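Local coordinates for protein S-adenosylmethionine-dependent methyltransferase (Clostridium acetobutylicum, PDB 1Y8C) that probably transfers a methyl group from S-adenosylmethionine to an acceptor that is not established, at residues S178-F183 with D195-E200; N34-D39 with P57-T62; F138-N143 with I238-K243. One frame throughout, in Å; residues are numbered along the deposited sequence.

Interaction 1: S178-F183 with D195-E200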
loop_
_atom_site.group_PDB
_atom_site.type_symbol
_atom_site.label_atom_id
_atom_site.label_comp_id
_atom_site.label_asym_id
_atom_site.label_seq_id
_atom_site.Cartn_x
_atom_site.Cartn_y
_atom_site.Cartn_z
ATOM N N SER A 178 13.549 10.459 4.117
ATOM C CA SER A 178 14.391 9.555 3.348
ATOM C C SER A 178 14.851 8.440 4.279
ATOM O O SER A 178 15.455 8.694 5.320
ATOM C CB SER A 178 15.577 10.318 2.784
ATOM O OG SER A 178 15.122 11.533 2.208
HETATM N N MSE A 179 14.545 7.208 3.904
HETATM C CA MSE A 179 14.893 6.062 4.714
HETATM C C MSE A 179 15.975 5.234 4.057
HETATM O O MSE A 179 15.856 4.840 2.900
HETATM C CB MSE A 179 13.661 5.193 4.926
HETATM C CG MSE A 179 12.413 5.956 5.336
HETATM SE SE MSE A 179 10.865 4.787 5.443
HETATM C CE MSE A 179 9.831 5.471 3.958
ATOM N N TYR A 180 17.034 4.967 4.801
ATOM C CA TYR A 180 18.117 4.159 4.280
ATOM C C TYR A 180 18.205 2.952 5.195
ATOM O O TYR A 180 18.418 3.091 6.401
ATOM C CB TYR A 180 19.419 4.957 4.294
ATOM C CG TYR A 180 19.319 6.296 3.592
ATOM C CD1 TYR A 180 18.594 7.349 4.155
ATOM C CD2 TYR A 180 19.949 6.514 2.366
ATOM C CE1 TYR A 180 18.502 8.585 3.520
ATOM C CE2 TYR A 180 19.865 7.750 1.721
ATOM C CZ TYR A 180 19.142 8.781 2.305
ATOM O OH TYR A 180 19.078 10.023 1.700
ATOM N N ILE A 181 18.028 1.762 4.638
ATOM C CA ILE A 181 18.065 0.575 5.473
ATOM C C ILE A 181 18.885 -0.563 4.911
ATOM O O ILE A 181 18.640 -1.027 3.805
ATOM C CB ILE A 181 16.657 0.014 5.724
ATOM C CG1 ILE A 181 15.692 1.127 6.153
ATOM C CG2 ILE A 181 16.733 -1.053 6.782
ATOM C CD1 ILE A 181 14.281 0.631 6.425
ATOM N N SER A 182 19.845 -1.017 5.705
ATOM C CA SER A 182 20.704 -2.128 5.340
ATOM C C SER A 182 20.295 -3.352 6.159
ATOM O O SER A 182 20.359 -3.343 7.398
ATOM C CB SER A 182 22.166 -1.798 5.640
ATOM O OG SER A 182 22.634 -0.737 4.811
ATOM N N PHE A 183 19.858 -4.391 5.457
ATOM C CA PHE A 183 19.457 -5.637 6.084
ATOM C C PHE A 183 20.532 -6.666 5.887
ATOM O O PHE A 183 21.267 -6.630 4.914
ATOM C CB PHE A 183 18.176 -6.201 5.461
ATOM C CG PHE A 183 16.930 -5.531 5.918
ATOM C CD1 PHE A 183 16.389 -4.470 5.196
ATOM C CD2 PHE A 183 16.313 -5.936 7.096
ATOM C CE1 PHE A 183 15.248 -3.819 5.641
ATOM C CE2 PHE A 183 15.177 -5.297 7.553
ATOM C CZ PHE A 183 14.638 -4.229 6.825
ATOM N N ASP A 195 20.117 -3.722 0.745
ATOM C CA ASP A 195 20.076 -2.282 0.966
ATOM C C ASP A 195 18.804 -1.675 0.393
ATOM O O ASP A 195 18.630 -1.655 -0.816
ATOM C CB ASP A 195 21.284 -1.606 0.319
ATOM C CG ASP A 195 22.595 -2.072 0.909
ATOM O OD1 ASP A 195 22.689 -2.148 2.153
ATOM O OD2 ASP A 195 23.538 -2.347 0.130
ATOM N N GLU A 196 17.918 -1.177 1.251
ATOM C CA GLU A 196 16.676 -0.558 0.787
ATOM C C GLU A 196 16.710 0.935 1.060
ATOM O O GLU A 196 17.052 1.371 2.161
ATOM C CB GLU A 196 15.460 -1.156 1.497
ATOM C CG GLU A 196 15.228 -2.646 1.244
ATOM C CD GLU A 196 14.603 -2.948 -0.112
ATOM O OE1 GLU A 196 13.446 -2.530 -0.341
ATOM O OE2 GLU A 196 15.268 -3.608 -0.943
ATOM N N GLU A 197 16.354 1.719 0.053
ATOM C CA GLU A 197 16.330 3.165 0.184
ATOM C C GLU A 197 15.038 3.696 -0.418
ATOM O O GLU A 197 14.853 3.678 -1.632
ATOM C CB GLU A 197 17.542 3.768 -0.521
ATOM C CG GLU A 197 17.559 5.283 -0.523
ATOM C CD GLU A 197 18.879 5.862 -1.020
ATOM O OE1 GLU A 197 18.915 7.085 -1.312
ATOM O OE2 GLU A 197 19.880 5.105 -1.109
ATOM N N HIS A 198 14.137 4.158 0.438
ATOM C CA HIS A 198 12.861 4.673 -0.035
ATOM C C HIS A 198 12.660 6.119 0.414
ATOM O O HIS A 198 13.287 6.582 1.366
ATOM C CB HIS A 198 11.718 3.793 0.486
ATOM C CG HIS A 198 11.873 2.341 0.150
ATOM N ND1 HIS A 198 11.633 1.336 1.064
ATOM C CD2 HIS A 198 12.250 1.725 -0.995
ATOM C CE1 HIS A 198 11.856 0.165 0.496
ATOM N NE2 HIS A 198 12.232 0.371 -0.753
ATOM N N GLU A 199 11.771 6.818 -0.279
ATOM C CA GLU A 199 11.472 8.203 0.026
ATOM C C GLU A 199 9.959 8.351 0.076
ATOM O O GLU A 199 9.269 7.971 -0.868
ATOM C CB GLU A 199 12.055 9.068 -1.072
ATOM C CG GLU A 199 12.360 10.486 -0.696
ATOM C CD GLU A 199 13.356 11.096 -1.669
ATOM O OE1 GLU A 199 13.052 11.129 -2.886
ATOM O OE2 GLU A 199 14.440 11.537 -1.221
ATOM N N GLU A 200 9.444 8.877 1.186
ATOM C CA GLU A 200 7.999 9.075 1.346
ATOM C C GLU A 200 7.696 10.536 1.705
ATOM O O GLU A 200 8.435 11.166 2.464
ATOM C CB GLU A 200 7.434 8.142 2.442
ATOM C CG GLU A 200 7.125 6.708 1.970
ATOM C CD GLU A 200 6.354 5.861 3.004
ATOM O OE1 GLU A 200 5.553 6.428 3.791
ATOM O OE2 GLU A 200 6.526 4.618 3.002
#
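A beta hairpin joins strands 176-186 and 191-201, and this contact is its middle. Two hydrogen-bonded pairs carry the backbone, Met179 with His198 and Ile181 with Glu196. Met179 N reaches His198 O at 2.9 Å, and the N-H points almost straight at it. The Ile181-Glu196 pair is closed by bonds of 2.7 Å both ways between N and O.

Ser182, Tyr180 and Ser178 share one face with Asp195, Glu197 and Glu199. Ser182 OG donates to Asp195 OD1 at 3.0 Å, on the anti side of the carboxylate and 28° out of its plane. The same OD1 forms a salt bridge with Arg193. Glu197 is extended and runs alongside the Tyr180 ring, its OE1 3.2 Å from CE2 of Tyr180. The ring and carboxylate planes are 43° apart.

On the other face the selenomethionine Met179 bends at chi3 (-112°). This brings its CE to 3.5 Å from Glu200 OE2. Glu200 itself bonds to Asn143 through OE1. Helix 3-15 covers part of this face: Ile14 touches Ile181, and Tyr10 OH bonds His198 ND1. The contact is a regular antiparallel ladder, and its strand 191-201 is an outermost strand of a four-stranded antiparallel sheet.

Interaction 2: N34-D39 with P57-T62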
loop_
_atom_site.group_PDB
_atom_site.type_symbol
_atom_site.label_atom_id
_atom_site.label_comp_id
_atom_site.label_asym_id
_atom_site.label_seq_id
_atom_site.Cartn_x
_atom_site.Cartn_y
_atom_site.Cartn_z
ATOM N N ASN A 34 -21.256 -1.417 1.471
ATOM C CA ASN A 34 -21.496 -0.555 0.314
ATOM C C ASN A 34 -22.178 -1.280 -0.844
ATOM O O ASN A 34 -22.058 -0.876 -2.007
ATOM C CB ASN A 34 -20.171 0.063 -0.144
ATOM C CG ASN A 34 -19.707 1.192 0.770
ATOM O OD1 ASN A 34 -20.246 2.303 0.735
ATOM N ND2 ASN A 34 -18.714 0.908 1.601
ATOM N N ASN A 35 -22.899 -2.346 -0.506
ATOM C CA ASN A 35 -23.624 -3.156 -1.481
ATOM C C ASN A 35 -22.789 -3.451 -2.722
ATOM O O ASN A 35 -23.307 -3.527 -3.833
ATOM C CB ASN A 35 -24.911 -2.438 -1.891
ATOM C CG ASN A 35 -25.702 -1.930 -0.699
ATOM O OD1 ASN A 35 -25.911 -2.655 0.273
ATOM N ND2 ASN A 35 -26.155 -0.677 -0.776
ATOM N N LEU A 36 -21.492 -3.629 -2.524
ATOM C CA LEU A 36 -20.588 -3.877 -3.636
ATOM C C LEU A 36 -20.831 -5.206 -4.336
ATOM O O LEU A 36 -21.163 -6.212 -3.704
ATOM C CB LEU A 36 -19.134 -3.839 -3.154
ATOM C CG LEU A 36 -18.038 -3.652 -4.198
ATOM C CD1 LEU A 36 -17.627 -2.199 -4.227
ATOM C CD2 LEU A 36 -16.839 -4.519 -3.860
ATOM N N VAL A 37 -20.661 -5.199 -5.654
ATOM C CA VAL A 37 -20.812 -6.414 -6.433
ATOM C C VAL A 37 -19.397 -6.913 -6.658
ATOM O O VAL A 37 -18.598 -6.244 -7.310
ATOM C CB VAL A 37 -21.464 -6.135 -7.774
ATOM C CG1 VAL A 37 -21.597 -7.426 -8.540
ATOM C CG2 VAL A 37 -22.825 -5.477 -7.568
ATOM N N PHE A 38 -19.089 -8.085 -6.120
ATOM C CA PHE A 38 -17.742 -8.629 -6.234
ATOM C C PHE A 38 -17.332 -9.187 -7.598
ATOM O O PHE A 38 -16.898 -10.332 -7.708
ATOM C CB PHE A 38 -17.517 -9.677 -5.137
ATOM C CG PHE A 38 -17.637 -9.119 -3.736
ATOM C CD1 PHE A 38 -18.882 -8.782 -3.209
ATOM C CD2 PHE A 38 -16.503 -8.884 -2.963
ATOM C CE1 PHE A 38 -18.999 -8.222 -1.943
ATOM C CE2 PHE A 38 -16.609 -8.323 -1.693
ATOM C CZ PHE A 38 -17.861 -7.991 -1.184
ATOM N N ASP A 39 -17.431 -8.358 -8.630
ATOM C CA ASP A 39 -17.039 -8.791 -9.955
ATOM C C ASP A 39 -15.586 -8.511 -10.288
ATOM O O ASP A 39 -14.834 -9.436 -10.595
ATOM C CB ASP A 39 -17.923 -8.150 -11.016
ATOM C CG ASP A 39 -19.287 -8.794 -11.087
ATOM O OD1 ASP A 39 -19.353 -10.041 -10.996
ATOM O OD2 ASP A 39 -20.294 -8.066 -11.246
ATOM N N PRO A 57 -9.596 -14.080 -4.058
ATOM C CA PRO A 57 -10.579 -15.174 -4.068
ATOM C C PRO A 57 -12.030 -14.751 -3.854
ATOM O O PRO A 57 -12.956 -15.532 -4.082
ATOM C CB PRO A 57 -10.082 -16.095 -2.960
ATOM C CG PRO A 57 -9.392 -15.162 -2.031
ATOM C CD PRO A 57 -8.620 -14.279 -2.973
ATOM N N LYS A 58 -12.239 -13.517 -3.417
ATOM C CA LYS A 58 -13.594 -13.041 -3.194
ATOM C C LYS A 58 -14.208 -12.435 -4.457
ATOM O O LYS A 58 -15.399 -12.144 -4.488
ATOM C CB LYS A 58 -13.594 -12.024 -2.058
ATOM C CG LYS A 58 -13.146 -12.605 -0.724
ATOM C CD LYS A 58 -14.056 -13.745 -0.296
ATOM C CE LYS A 58 -13.858 -14.122 1.170
ATOM N NZ LYS A 58 -12.481 -14.620 1.450
ATOM N N PHE A 59 -13.403 -12.260 -5.505
ATOM C CA PHE A 59 -13.902 -11.691 -6.754
ATOM C C PHE A 59 -13.837 -12.647 -7.942
ATOM O O PHE A 59 -13.266 -13.738 -7.851
ATOM C CB PHE A 59 -13.123 -10.425 -7.103
ATOM C CG PHE A 59 -13.382 -9.285 -6.176
ATOM C CD1 PHE A 59 -12.815 -9.259 -4.908
ATOM C CD2 PHE A 59 -14.219 -8.240 -6.565
ATOM C CE1 PHE A 59 -13.076 -8.213 -4.041
ATOM C CE2 PHE A 59 -14.486 -7.189 -5.706
ATOM C CZ PHE A 59 -13.916 -7.171 -4.437
ATOM N N LYS A 60 -14.424 -12.234 -9.063
ATOM C CA LYS A 60 -14.399 -13.061 -10.264
ATOM C C LYS A 60 -13.143 -12.773 -11.067
ATOM O O LYS A 60 -12.457 -13.697 -11.509
ATOM C CB LYS A 60 -15.616 -12.797 -11.149
ATOM C CG LYS A 60 -16.962 -13.024 -10.483
ATOM C CD LYS A 60 -18.025 -13.383 -11.530
ATOM C CE LYS A 60 -18.084 -12.349 -12.669
ATOM N NZ LYS A 60 -18.851 -12.810 -13.876
ATOM N N ASN A 61 -12.851 -11.489 -11.262
ATOM C CA ASN A 61 -11.672 -11.087 -12.024
ATOM C C ASN A 61 -10.789 -10.156 -11.206
ATOM O O ASN A 61 -11.267 -9.186 -10.613
ATOM C CB ASN A 61 -12.081 -10.387 -13.323
ATOM C CG ASN A 61 -13.190 -11.119 -14.058
ATOM O OD1 ASN A 61 -14.317 -10.626 -14.163
ATOM N ND2 ASN A 61 -12.877 -12.305 -14.568
ATOM N N THR A 62 -9.493 -10.449 -11.193
ATOM C CA THR A 62 -8.548 -9.647 -10.442
ATOM C C THR A 62 -7.360 -9.179 -11.274
ATOM O O THR A 62 -6.851 -9.900 -12.131
ATOM C CB THR A 62 -7.995 -10.431 -9.226
ATOM O OG1 THR A 62 -9.080 -10.871 -8.404
ATOM C CG2 THR A 62 -7.068 -9.561 -8.401
#
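The rings of Phe38 and Phe59 meet obliquely, with planes 49° apart and centroids 5.0 Å apart. CD2 of Phe38 lies over one face of the Phe59 ring, near its rim, and is 3.4 Å from CZ of Phe59. CB of Phe38 sits over the same ring as a CH-pi contact, 4.1 Å from the centroid. The chain at Phe38 makes an inverse gamma turn, in which Asp39 N bonds to Val37 O. CD2 of Leu36 lies at the edge of the Phe59 ring, 4.0 Å from CZ of Phe59. Tyr41 and Leu104 also touch the Phe59 ring, and Cys31 and Val32 of helix 20-32 touch Phe38.

The backbone bonds gather at Asp39 O. Asn61 N donates to it at 2.9 Å, with an N-H...O angle of 165°. Lys60 N adds a weak bond to the same oxygen and another weak one to Phe38 O.

Asp39 and Lys60 run side by side. OD1 of Asp39 touches CE of Lys60 at 3.1 Å, but the charged NZ of Lys60 stays 4.0 Å from OD1 of Asp39, just beyond a salt bridge. The opposite charges probably still attract.

Asn35 is the C-prime residue of the Schellman motif that ends helix 20-32; the chain then runs on into strand 40-44. The 57-62 segment runs from the end of a 3-10 turn into the first residues of strand 61-65. The contact therefore sits where two neighbouring parallel strands of a Rossmann-like methyltransferase sheet begin.

Interaction 3: F138-N143 with I238-K243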
loop_
_atom_site.group_PDB
_atom_site.type_symbol
_atom_site.label_atom_id
_atom_site.label_comp_id
_atom_site.label_asym_id
_atom_site.label_seq_id
_atom_site.Cartn_x
_atom_site.Cartn_y
_atom_site.Cartn_z
ATOM N N PHE A 138 -12.875 2.744 -3.618
ATOM C CA PHE A 138 -11.415 2.829 -3.678
ATOM C C PHE A 138 -10.868 2.975 -2.257
ATOM O O PHE A 138 -11.179 3.944 -1.558
ATOM C CB PHE A 138 -10.973 4.022 -4.541
ATOM C CG PHE A 138 -9.486 4.317 -4.465
ATOM C CD1 PHE A 138 -8.553 3.275 -4.381
ATOM C CD2 PHE A 138 -9.020 5.637 -4.509
ATOM C CE1 PHE A 138 -7.173 3.532 -4.334
ATOM C CE2 PHE A 138 -7.647 5.914 -4.463
ATOM C CZ PHE A 138 -6.715 4.852 -4.379
ATOM N N ILE A 139 -10.054 2.008 -1.845
ATOM C CA ILE A 139 -9.471 1.993 -0.506
ATOM C C ILE A 139 -7.940 2.062 -0.535
ATOM O O ILE A 139 -7.284 1.266 -1.208
ATOM C CB ILE A 139 -9.928 0.715 0.254
ATOM C CG1 ILE A 139 -11.452 0.708 0.357
ATOM C CG2 ILE A 139 -9.313 0.664 1.629
ATOM C CD1 ILE A 139 -12.034 -0.501 1.061
ATOM N N PHE A 140 -7.373 3.019 0.193
ATOM C CA PHE A 140 -5.923 3.174 0.248
ATOM C C PHE A 140 -5.512 3.760 1.591
ATOM O O PHE A 140 -6.320 4.396 2.267
ATOM C CB PHE A 140 -5.443 4.097 -0.873
ATOM C CG PHE A 140 -5.796 5.550 -0.665
ATOM C CD1 PHE A 140 -4.869 6.437 -0.131
ATOM C CD2 PHE A 140 -7.050 6.037 -1.024
ATOM C CE1 PHE A 140 -5.186 7.788 0.037
ATOM C CE2 PHE A 140 -7.373 7.399 -0.855
ATOM C CZ PHE A 140 -6.442 8.271 -0.326
ATOM N N ASP A 141 -4.261 3.548 1.988
ATOM C CA ASP A 141 -3.802 4.105 3.248
ATOM C C ASP A 141 -2.527 4.880 3.059
ATOM O O ASP A 141 -1.844 4.740 2.048
ATOM C CB ASP A 141 -3.564 3.008 4.284
ATOM C CG ASP A 141 -2.380 2.129 3.943
ATOM O OD1 ASP A 141 -1.224 2.605 4.025
ATOM O OD2 ASP A 141 -2.608 0.955 3.591
ATOM N N ILE A 142 -2.211 5.704 4.046
ATOM C CA ILE A 142 -0.994 6.488 4.006
ATOM C C ILE A 142 -0.424 6.577 5.406
ATOM O O ILE A 142 -1.126 6.348 6.395
ATOM C CB ILE A 142 -1.253 7.922 3.522
ATOM C CG1 ILE A 142 -2.067 8.688 4.572
ATOM C CG2 ILE A 142 -1.966 7.891 2.174
ATOM C CD1 ILE A 142 -2.214 10.171 4.279
ATOM N N ASN A 143 0.865 6.877 5.487
ATOM C CA ASN A 143 1.481 7.055 6.782
ATOM C C ASN A 143 1.096 8.486 7.074
ATOM O O ASN A 143 1.115 9.340 6.179
ATOM C CB ASN A 143 2.997 6.894 6.714
ATOM C CG ASN A 143 3.433 5.442 6.861
ATOM O OD1 ASN A 143 2.900 4.704 7.688
ATOM N ND2 ASN A 143 4.413 5.030 6.069
ATOM N N ILE A 238 -3.502 6.251 8.276
ATOM C CA ILE A 238 -4.855 6.615 7.931
ATOM C C ILE A 238 -5.411 5.836 6.749
ATOM O O ILE A 238 -4.792 5.766 5.686
ATOM C CB ILE A 238 -4.938 8.128 7.637
ATOM C CG1 ILE A 238 -4.550 8.909 8.902
ATOM C CG2 ILE A 238 -6.327 8.481 7.141
ATOM C CD1 ILE A 238 -4.403 10.413 8.738
ATOM N N THR A 239 -6.580 5.230 6.937
ATOM C CA THR A 239 -7.190 4.489 5.844
ATOM C C THR A 239 -8.369 5.249 5.266
ATOM O O THR A 239 -9.351 5.497 5.952
ATOM C CB THR A 239 -7.668 3.108 6.286
ATOM O OG1 THR A 239 -6.538 2.296 6.650
ATOM C CG2 THR A 239 -8.421 2.436 5.138
ATOM N N TYR A 240 -8.248 5.637 4.003
ATOM C CA TYR A 240 -9.308 6.355 3.316
ATOM C C TYR A 240 -10.176 5.400 2.503
ATOM O O TYR A 240 -9.703 4.398 1.949
ATOM C CB TYR A 240 -8.743 7.391 2.348
ATOM C CG TYR A 240 -8.267 8.681 2.974
ATOM C CD1 TYR A 240 -6.946 8.825 3.409
ATOM C CD2 TYR A 240 -9.125 9.773 3.093
ATOM C CE1 TYR A 240 -6.486 10.023 3.940
ATOM C CE2 TYR A 240 -8.681 10.981 3.625
ATOM C CZ TYR A 240 -7.356 11.097 4.044
ATOM O OH TYR A 240 -6.921 12.300 4.545
ATOM N N LEU A 241 -11.454 5.738 2.430
ATOM C CA LEU A 241 -12.421 4.967 1.672
ATOM C C LEU A 241 -13.186 5.971 0.813
ATOM O O LEU A 241 -13.930 6.796 1.332
ATOM C CB LEU A 241 -13.369 4.262 2.622
ATOM C CG LEU A 241 -13.810 2.926 2.045
ATOM C CD1 LEU A 241 -13.638 1.853 3.115
ATOM C CD2 LEU A 241 -15.246 3.012 1.544
ATOM N N VAL A 242 -12.998 5.897 -0.502
ATOM C CA VAL A 242 -13.652 6.828 -1.409
ATOM C C VAL A 242 -14.383 6.153 -2.568
ATOM O O VAL A 242 -14.244 4.945 -2.796
ATOM C CB VAL A 242 -12.625 7.833 -1.983
ATOM C CG1 VAL A 242 -11.681 8.289 -0.880
ATOM C CG2 VAL A 242 -11.854 7.202 -3.132
ATOM N N LYS A 243 -15.162 6.958 -3.290
ATOM C CA LYS A 243 -15.924 6.492 -4.446
ATOM C C LYS A 243 -16.055 7.617 -5.467
ATOM O O LYS A 243 -15.695 8.764 -5.190
ATOM C CB LYS A 243 -17.326 6.024 -4.040
ATOM C CG LYS A 243 -18.195 7.089 -3.411
ATOM C CD LYS A 243 -19.676 6.795 -3.612
ATOM C CE LYS A 243 -20.080 5.405 -3.101
ATOM N NZ LYS A 243 -19.960 4.305 -4.120
#
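Six backbone hydrogen bonds join Phe138, Phe140 and Ile142 to Val242, Tyr240 and Ile238, two for each pair. Phe138 N to Val242 O is short, at 2.7 Å. Val242 N to Phe138 O is 2.9 Å and nearly straight, with an N-H...O angle of 176°. Between the Phe140 and Ile142 pairs, CA of Asp141 comes within 3.1 Å of Ile238 O as a CA-H...O contact.

Aromatic and apolar contacts fill the face of Phe138, Phe140 and Ile142. The Phe140 and Tyr240 rings are nearly parallel (8°) but slid apart, with little overlap. Instead, CB of Tyr240 sits over the face of the Phe140 ring, 3.9 Å from its centroid. Phe140 places CG between its backbone N and carbonyl carbon (chi1 72°), which swings its ring across the strand toward Tyr240. Val242 runs beside Phe138, its CG2 3.5 Å from CD2 of Phe138. Ile142 CD1 meets the edge of the Tyr240 ring. On the opposite face, Ile139 and Leu241 lie side by side, their CD1 atoms 3.5 Å apart.

Helix 205-214 packs on the aromatic face and helix 20-32 on the other. The polar side chains turn to outside partners: the Tyr240 hydroxyl bonds to Glu209, Asp141 bonds to Tyr226 OH and forms a salt bridge with Arg237, and Thr239 OG1 bonds to Tyr226 N. Strand 237-244 is the antiparallel member between 136-143 and 217-224, as in the seven-stranded Rossmann-like sheet of class I methyltransferases.

How the interactions relate
From the N terminus, interaction 2 closes first. It joins the loop after helix 20-32 to the start of strand 61-65. The chain then lays down further sheet strands and reaches 138-143, which opens interaction 3. Before 238-243 closes that long loop, the chain leaves the main sheet and builds the four-stranded antiparallel sheet, where interaction 1 forms. Interaction 1 thus lies within the span of interaction 3, and interaction 2 precedes both. Interactions 2 and 3 serve the same seven-stranded sheet and touch where Asn34 packs on Leu241. Glu200 and Asn143 probably share a hydrogen bond that links the two sheets. Interactions 1 and 2 do not meet; their centres are 35 Å apart.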